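Local atomic coordinates of arginine kinase (PDB entry 4RF6), a protein that catalyses the reversible transfer of a phosphoryl group between ATP and L-arginine, carrying two phosphagen kinase units in tandem on one chain. Residues A[158-161]-A[162-166]. Sequence-based numbering, arbitrary orientation.
Sequences KVVG and VLTSL
Val159 and Leu163, one turn apart at the C-terminal end of helix 149-163, lie side by side and point the same way, CG1 of Val159 3.6 Å from CD1 of Leu163. The helix packs on the antiparallel sheet of the first phosphagen kinase catalytic domain, and this pair lies on its buried side, facing the sheet: Val159 rests on Leu229 of strand 225-229, Leu163 on Tyr218 of strand 216-220. CG1 of Val159 stands anti to the backbone N (chi1 168°), which turns it along the helix towards the leucine. Along the backbone of the same turn, Leu163 N donates a nearly straight 2.8 Å bond to Val159 O, and Leu163 CG lies 3.4 Å from the same oxygen. Val162, also buried, packs against Glu259, Ile260 and Lys263 of helix 246-264; its N reaches Lys158 O and Val159 O only through weak bonds. Lys158, a turn earlier, touches Leu264 of the same helix, its NZ hydrogen-bonded to Tyr141 OH.

The other side, with Gly161, Thr164 and Ser165, is looser and open to solvent. Val160, at the border, still touches Leu229; its side chain passes that of Thr164 at a slant, CG1 of Val160 4.0 Å from CG2 of Thr164. The polar grip is firmer: Val160 O accepts both Thr164 N, at 2.8 Å, and Thr164 OG1, at 2.7 Å. The hydroxyl is brought back to the carbonyl because OG1 sits between the backbone N and the carbonyl carbon (chi1 52°); it approaches tilted 34° from the carbonyl plane. Beyond Leu163 the chain leaves the helix in a type I beta turn to Leu166. Here Val162 O takes two donors, Ser165 N and Ser165 OG, the hydroxyl arriving in the carbonyl plane on a lone pair, 2.6 Å from Val162 O.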
ATOM      1  N   LYS A 158     -30.794 -12.018   0.500  1.00 25.79           N
ATOM      2  CA  LYS A 158     -31.130 -10.892  -0.365  1.00 28.19           C
ATOM      3  C   LYS A 158     -29.886 -10.102  -0.736  1.00 27.11           C
ATOM      4  O   LYS A 158     -29.711  -9.719  -1.892  1.00 28.35           O
ATOM      5  CB  LYS A 158     -32.149  -9.971   0.310  1.00 30.01           C
ATOM      6  CG  LYS A 158     -33.588 -10.407   0.095  1.00 33.85           C
ATOM      7  CD  LYS A 158     -34.449 -10.142   1.316  1.00 35.69           C
ATOM      8  CE  LYS A 158     -35.174  -8.812   1.238  1.00 35.93           C
ATOM      9  NZ  LYS A 158     -36.552  -8.939   1.814  1.00 34.92           N
ATOM     10  N   VAL A 159     -29.026  -9.866   0.251  1.00 23.28           N
ATOM     11  CA  VAL A 159     -27.814  -9.082   0.033  1.00 21.54           C
ATOM     12  C   VAL A 159     -26.879  -9.786  -0.943  1.00 22.45           C
ATOM     13  O   VAL A 159     -26.413  -9.182  -1.914  1.00 22.55           O
ATOM     14  CB  VAL A 159     -27.084  -8.777   1.358  1.00 20.72           C
ATOM     15  CG1 VAL A 159     -25.688  -8.236   1.091  1.00 19.44           C
ATOM     16  CG2 VAL A 159     -27.883  -7.778   2.180  1.00 17.62           C
ATOM     17  N   VAL A 160     -26.615 -11.064  -0.683  1.00 22.79           N
ATOM     18  CA  VAL A 160     -25.730 -11.861  -1.537  1.00 27.83           C
ATOM     19  C   VAL A 160     -26.202 -11.863  -2.996  1.00 30.58           C
ATOM     20  O   VAL A 160     -25.392 -11.750  -3.924  1.00 30.85           O
ATOM     21  CB  VAL A 160     -25.572 -13.299  -1.008  1.00 28.79           C
ATOM     22  CG1 VAL A 160     -24.857 -14.181  -2.020  1.00 31.18           C
ATOM     23  CG2 VAL A 160     -24.810 -13.293   0.313  1.00 28.69           C
ATOM     24  N   GLY A 161     -27.517 -11.959  -3.190  1.00 30.53           N
ATOM     25  CA  GLY A 161     -28.107 -11.892  -4.517  1.00 29.37           C
ATOM     26  C   GLY A 161     -27.752 -10.622  -5.272  1.00 29.77           C
ATOM     27  O   GLY A 161     -27.524 -10.656  -6.485  1.00 28.22           O
ATOM     28  N   VAL A 162     -27.711  -9.498  -4.562  1.00 28.23           N
ATOM     29  CA  VAL A 162     -27.315  -8.235  -5.170  1.00 29.82           C
ATOM     30  C   VAL A 162     -25.806  -8.201  -5.377  1.00 30.42           C
ATOM     31  O   VAL A 162     -25.324  -7.847  -6.454  1.00 31.27           O
ATOM     32  CB  VAL A 162     -27.738  -7.020  -4.319  1.00 27.65           C
ATOM     33  CG1 VAL A 162     -27.126  -5.749  -4.872  1.00 26.52           C
ATOM     34  CG2 VAL A 162     -29.246  -6.891  -4.277  1.00 26.33           C
ATOM     35  N   LEU A 163     -25.063  -8.578  -4.340  1.00 26.92           N
ATOM     36  CA  LEU A 163     -23.605  -8.502  -4.387  1.00 27.40           C
ATOM     37  C   LEU A 163     -23.009  -9.347  -5.512  1.00 26.30           C
ATOM     38  O   LEU A 163     -22.159  -8.870  -6.262  1.00 24.94           O
ATOM     39  CB  LEU A 163     -22.987  -8.878  -3.034  1.00 25.66           C
ATOM     40  CG  LEU A 163     -23.233  -7.909  -1.876  1.00 24.96           C
ATOM     41  CD1 LEU A 163     -22.475  -8.335  -0.625  1.00 22.12           C
ATOM     42  CD2 LEU A 163     -22.862  -6.484  -2.263  1.00 25.84           C
ATOM     43  N   THR A 164     -23.464 -10.592  -5.639  1.00 24.30           N
ATOM     44  CA  THR A 164     -22.967 -11.479  -6.694  1.00 24.93           C
ATOM     45  C   THR A 164     -23.443 -11.078  -8.097  1.00 27.91           C
ATOM     46  O   THR A 164     -23.067 -11.706  -9.091  1.00 31.30           O
ATOM     47  CB  THR A 164     -23.306 -12.967  -6.413  1.00 28.87           C
ATOM     48  OG1 THR A 164     -24.706 -13.107  -6.142  1.00 30.43           O
ATOM     49  CG2 THR A 164     -22.518 -13.481  -5.218  1.00 26.28           C
ATOM     50  N   SER A 165     -24.255 -10.027  -8.179  1.00 29.04           N
ATOM     51  CA  SER A 165     -24.710  -9.512  -9.468  1.00 34.39           C
ATOM     52  C   SER A 165     -23.802  -8.382  -9.956  1.00 36.25           C
ATOM     53  O   SER A 165     -23.819  -8.021 -11.133  1.00 37.29           O
ATOM     54  CB  SER A 165     -26.152  -9.005  -9.372  1.00 36.94           C
ATOM     55  OG  SER A 165     -26.195  -7.668  -8.894  1.00 38.73           O
ATOM     56  N   LEU A 166     -23.007  -7.835  -9.040  1.00 34.60           N
ATOM     57  CA  LEU A 166     -22.132  -6.701  -9.333  1.00 33.60           C
ATOM     58  C   LEU A 166     -21.140  -7.012 -10.451  1.00 32.06           C
ATOM     59  O   LEU A 166     -20.607  -8.121 -10.524  1.00 30.42           O
ATOM     60  CB  LEU A 166     -21.376  -6.285  -8.068  1.00 34.06           C
ATOM     61  CG  LEU A 166     -22.212  -5.787  -6.890  1.00 32.11           C
ATOM     62  CD1 LEU A 166     -21.352  -5.579  -5.650  1.00 32.05           C
ATOM     63  CD2 LEU A 166     -22.932  -4.506  -7.257  1.00 32.50           C
TER